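Local coordinates for aspartate aminotransferase, mitochondrial (Trypanosoma brucei brucei, PDB 4W5K), which probably transfers the amino group of aspartate to 2-oxoglutarate, using pyridoxal 5'-phosphate as cofactor and working as a homodimer, at residues 316-321 with 376-380; 346-352 with 371-377. The protein carries 1 engineered substitution. All coordinates share one frame; numbering follows the deposited sequence.

Contact 1 (316-321 with 376-380); sequences RIAEVR and VSGLN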
# COMPACT_ATOMS: atom_id res chain seq x y z
N ARG A 316 -11.89 27.36 -8.24
CA ARG A 316 -10.84 28.20 -7.66
C ARG A 316 -9.57 28.13 -8.49
O ARG A 316 -8.92 29.14 -8.73
CB ARG A 316 -10.49 27.81 -6.20
CG ARG A 316 -9.63 28.90 -5.53
CD ARG A 316 -9.11 28.50 -4.14
NE ARG A 316 -7.91 27.66 -4.20
CZ ARG A 316 -6.70 28.10 -4.51
NH1 ARG A 316 -5.67 27.26 -4.51
NH2 ARG A 316 -6.49 29.39 -4.82
N ILE A 317 -9.23 26.93 -8.94
CA ILE A 317 -8.06 26.73 -9.79
C ILE A 317 -8.23 27.45 -11.12
O ILE A 317 -7.31 28.14 -11.59
CB ILE A 317 -7.80 25.23 -10.05
CG1 ILE A 317 -7.46 24.50 -8.75
CG2 ILE A 317 -6.68 25.02 -11.07
CD1 ILE A 317 -6.25 25.06 -8.02
N ALA A 318 -9.38 27.29 -11.75
CA ALA A 318 -9.65 28.00 -13.00
C ALA A 318 -9.60 29.52 -12.82
O ALA A 318 -9.08 30.23 -13.67
CB ALA A 318 -11.01 27.59 -13.56
N GLU A 319 -10.16 30.02 -11.73
CA GLU A 319 -10.25 31.46 -11.52
C GLU A 319 -8.87 32.05 -11.21
O GLU A 319 -8.58 33.16 -11.63
CB GLU A 319 -11.25 31.80 -10.40
CG GLU A 319 -11.67 33.27 -10.34
CD GLU A 319 -10.65 34.17 -9.64
OE1 GLU A 319 -10.53 35.36 -10.03
OE2 GLU A 319 -9.97 33.69 -8.70
N VAL A 320 -8.02 31.32 -10.50
CA VAL A 320 -6.72 31.89 -10.19
C VAL A 320 -5.81 31.89 -11.43
O VAL A 320 -4.98 32.79 -11.59
CB VAL A 320 -6.04 31.17 -9.00
CG1 VAL A 320 -5.34 29.88 -9.42
CG2 VAL A 320 -5.06 32.12 -8.33
N ARG A 321 -5.97 30.91 -12.32
CA ARG A 321 -5.33 30.96 -13.65
C ARG A 321 -5.75 32.22 -14.41
O ARG A 321 -4.90 32.98 -14.96
CB ARG A 321 -5.68 29.70 -14.47
CG ARG A 321 -4.96 28.42 -14.03
CD ARG A 321 -5.49 27.22 -14.80
NE ARG A 321 -4.72 26.00 -14.61
CZ ARG A 321 -3.60 25.71 -15.26
NH1 ARG A 321 -3.10 26.58 -16.14
NH2 ARG A 321 -2.97 24.54 -15.07
N VAL A 376 -0.46 25.70 -9.48
CA VAL A 376 -1.26 26.89 -9.27
C VAL A 376 -2.12 26.82 -8.00
O VAL A 376 -2.64 27.84 -7.54
CB VAL A 376 -2.17 27.19 -10.49
CG1 VAL A 376 -1.33 27.48 -11.74
CG2 VAL A 376 -3.12 26.05 -10.77
N SER A 377 -2.25 25.63 -7.42
CA SER A 377 -2.89 25.52 -6.11
C SER A 377 -2.18 26.37 -5.05
O SER A 377 -2.76 26.74 -4.03
CB SER A 377 -2.95 24.05 -5.68
OG SER A 377 -1.68 23.45 -5.79
N GLY A 378 -0.91 26.69 -5.29
CA GLY A 378 -0.16 27.52 -4.36
C GLY A 378 -0.44 29.01 -4.56
O GLY A 378 -0.05 29.85 -3.74
N LEU A 379 -1.13 29.33 -5.66
CA LEU A 379 -1.57 30.70 -5.95
C LEU A 379 -2.91 30.98 -5.27
O LEU A 379 -3.79 30.11 -5.25
CB LEU A 379 -1.72 30.93 -7.46
CG LEU A 379 -0.49 31.18 -8.34
CD1 LEU A 379 -0.90 31.38 -9.79
CD2 LEU A 379 0.32 32.36 -7.84
N ASN A 380 -3.08 32.19 -4.75
CA ASN A 380 -4.35 32.56 -4.15
C ASN A 380 -4.55 34.07 -4.15
O ASN A 380 -3.75 34.82 -4.70
CB ASN A 380 -4.45 32.02 -2.72
CG ASN A 380 -3.25 32.39 -1.89
OD1 ASN A 380 -2.97 33.58 -1.67
ND2 ASN A 380 -2.52 31.38 -1.43
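Arg316, on helix 300-331, reaches across to two carbonyl oxygens of the turn that follows strand 373-375. Its CB does not aim at that turn. CG leaves anti to the backbone N (chi1 -168°) and the chain runs extended as far as CD. A bend at chi3 (82°) then swings the head toward the turn, edge first. NE is hydrogen-bonded to Tyr38 OH. NH1 makes a weak bond to Ser377 O at 3.0 Å and also bonds Arg39 O. NH2 bonds Leu379 O at 2.8 Å. That bond is nearly straight (171°) and lies in both the guanidinium and the carbonyl plane. NH2 also lies 3.9 Å from Asn380 CB.

Apolar groups pack beside this polar grip. Val320 CG2 meets Leu379 CB at 3.7 Å. Val320 CG1 sits 3.9 Å from Val376 O, which itself accepts from Leu379 N within the turn. Ile317 CG2 meets Val376 CG2 at 3.7 Å, while its CD1 lies 3.9 Å from Ser377 CA. The Arg321 side chain crosses Val376 at about a right angle, and its own guanidinium bonds Ile340 O and Gly345 O. The Arg316 head is thus bound across the contact by neutral carbonyls, not by a carboxylate. Their dipoles would partly balance its charge. One straight bond and one weak one, with those to Tyr38 and Arg39, would limit rotation of the head.

Contact 2 (346-352 with 371-377); sequences MMAYTGL and NGRAAVS. With EDO (1,2-ethanediol), chain E.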
# COMPACT_ATOMS: atom_id res chain seq x y z
N MET A 346 -4.26 21.65 -11.64
CA MET A 346 -3.34 22.26 -10.68
C MET A 346 -1.96 22.57 -11.23
O MET A 346 -1.26 23.39 -10.66
CB MET A 346 -3.14 21.32 -9.48
CG MET A 346 -4.23 21.39 -8.48
SD MET A 346 -3.69 20.50 -7.01
CE MET A 346 -3.93 18.77 -7.48
N MET A 347 -1.57 21.91 -12.32
CA MET A 347 -0.22 22.09 -12.86
C MET A 347 -0.22 22.84 -14.16
O MET A 347 -0.99 22.51 -15.07
CB MET A 347 0.46 20.74 -13.09
CG MET A 347 0.53 19.88 -11.89
SD MET A 347 1.59 20.68 -10.69
CE MET A 347 1.38 19.56 -9.31
N ALA A 348 0.64 23.86 -14.26
CA ALA A 348 0.70 24.66 -15.47
C ALA A 348 2.11 24.71 -16.03
O ALA A 348 3.05 25.02 -15.30
CB ALA A 348 0.20 26.09 -15.19
N TYR A 349 2.29 24.40 -17.31
CA TYR A 349 3.58 24.70 -17.93
C TYR A 349 3.52 26.18 -18.33
O TYR A 349 2.80 26.55 -19.25
CB TYR A 349 3.88 23.78 -19.12
CG TYR A 349 4.96 22.73 -18.83
CD1 TYR A 349 5.92 22.39 -19.79
CD2 TYR A 349 5.03 22.09 -17.59
CE1 TYR A 349 6.91 21.43 -19.54
CE2 TYR A 349 6.02 21.14 -17.33
CZ TYR A 349 6.95 20.82 -18.30
OH TYR A 349 7.93 19.86 -18.03
N THR A 350 4.30 26.99 -17.63
CA THR A 350 4.24 28.44 -17.78
C THR A 350 4.95 28.95 -19.04
O THR A 350 4.62 30.00 -19.54
CB THR A 350 4.86 29.17 -16.57
OG1 THR A 350 6.26 28.86 -16.49
CG2 THR A 350 4.15 28.78 -15.26
N GLY A 351 5.96 28.21 -19.49
CA GLY A 351 6.83 28.65 -20.56
C GLY A 351 7.97 29.51 -20.06
O GLY A 351 8.74 30.06 -20.84
N LEU A 352 8.10 29.66 -18.74
CA LEU A 352 9.25 30.37 -18.20
C LEU A 352 10.50 29.55 -18.50
O LEU A 352 10.47 28.32 -18.42
CB LEU A 352 9.08 30.62 -16.70
CG LEU A 352 7.95 31.58 -16.30
CD1 LEU A 352 7.64 31.50 -14.81
CD2 LEU A 352 8.30 32.99 -16.67
N ASN A 371 11.65 23.29 -15.03
CA ASN A 371 10.97 23.11 -16.31
C ASN A 371 9.86 24.16 -16.51
O ASN A 371 9.16 24.13 -17.51
CB ASN A 371 10.37 21.72 -16.40
CG ASN A 371 9.50 21.39 -15.21
OD1 ASN A 371 9.36 22.20 -14.29
ND2 ASN A 371 8.90 20.20 -15.22
N GLY A 372 9.71 25.07 -15.54
CA GLY A 372 8.67 26.09 -15.67
C GLY A 372 7.29 25.60 -15.26
O GLY A 372 6.29 26.28 -15.49
N ARG A 373 7.22 24.43 -14.63
CA ARG A 373 5.93 23.95 -14.11
C ARG A 373 5.58 24.72 -12.85
O ARG A 373 6.37 24.78 -11.91
CB ARG A 373 5.97 22.46 -13.77
CG ARG A 373 4.68 21.99 -13.08
CD ARG A 373 4.82 20.62 -12.41
NE ARG A 373 5.81 20.57 -11.33
CZ ARG A 373 5.53 20.60 -10.02
NH1 ARG A 373 4.29 20.74 -9.59
NH2 ARG A 373 6.51 20.52 -9.14
N ALA A 374 4.39 25.31 -12.82
CA ALA A 374 3.91 25.97 -11.62
C ALA A 374 2.71 25.21 -11.10
O ALA A 374 1.81 24.85 -11.86
CB ALA A 374 3.56 27.43 -11.89
N ALA A 375 2.71 24.93 -9.81
CA ALA A 375 1.55 24.36 -9.15
C ALA A 375 0.65 25.52 -8.76
O ALA A 375 0.97 26.26 -7.83
CB ALA A 375 1.96 23.55 -7.94
N VAL A 376 -0.46 25.70 -9.48
CA VAL A 376 -1.26 26.89 -9.27
C VAL A 376 -2.12 26.82 -8.00
O VAL A 376 -2.64 27.84 -7.54
CB VAL A 376 -2.17 27.19 -10.49
CG1 VAL A 376 -1.33 27.48 -11.74
CG2 VAL A 376 -3.12 26.05 -10.77
N SER A 377 -2.25 25.63 -7.42
CA SER A 377 -2.89 25.52 -6.11
C SER A 377 -2.18 26.37 -5.05
O SER A 377 -2.76 26.74 -4.03
CB SER A 377 -2.95 24.05 -5.68
OG SER A 377 -1.68 23.45 -5.79
C1 EDO E . 5.84 32.86 -21.72
O1 EDO E . 5.23 31.57 -21.81
C2 EDO E . 4.86 33.87 -22.30
O2 EDO E . 4.47 33.45 -23.62
O HOH W 1 7.07 25.59 -19.14
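Met347 folds back at chi2 (-65°) and Arg373 bends at chi3 (62°), which brings the sulfur to the guanidinium edge, in its plane. Both residues lie on the small two-stranded antiparallel sheet of 347-349 and 373-375. Helix 354-364 lies in the chain between the two strands. Arg373 NH1 is 2.9 Å from Met347 SD, very close for nitrogen and sulfur, so the weak bond between them is doubtful in detail. Met347 SD also packs on Ala375 CB. The Met347 side chain is about 4 Å at the nearest from that of Asn181, which binds the pyridoxal phosphate, so this face of the sheet backs the cofactor site.

Ala348 and Ala374 form the hydrogen-bonded pair. Ala348 N bonds Ala374 O, and Ala374 N bonds Ala348 O, each at 2.8 Å. Beyond the pairs, Val376 N bonds Met346 O at 2.7 Å. On the face that carries Ala348 and Ala374, Ala348 CB touches Val376 CG1, and Thr350 CG2 meets Ala374 CB at 3.7 Å.

Tyr349 lies on the Met347 face, with CE2 3.8 Å from Arg373 CB. Asn371 ND2 makes a weak bond to its OH, with ring and amide planes 70° apart. Asn371 O sits over one ring face, and Tyr148 packs edge-to-face. Asn371 OD1 takes Arg373 N in an Asx turn and also bonds Thr369 OG1. Thr350 OG1 takes Leu352 N in an ST turn. Gly372 O accepts twice: Thr350 N comes at 3.0 Å from above the carbonyl plane, and Thr350 OG1 comes at 2.8 Å in that plane, on a lone pair.

How the contacts relate
The two contacts are both largely buried and share Val376 and Ser377, where strand 373-375 runs into the 3-10 turn. Contact 2 joins strand to strand, mainly through backbone bonds, and lies nearer the cofactor site. Its 371 end and Gly351 are exposed. Contact 1 sets helix 300-331 against the turn, and there the polar bonds come from an arginine head and the rest is apolar side-chain packing. Arg321 ties them together. Its NH2 makes a weak bond to Met347 O at 2.8 Å, and its NH1 lies 3.5 Å from Ala348 CB. The helix thus packs against the Ala348 side of the small sheet.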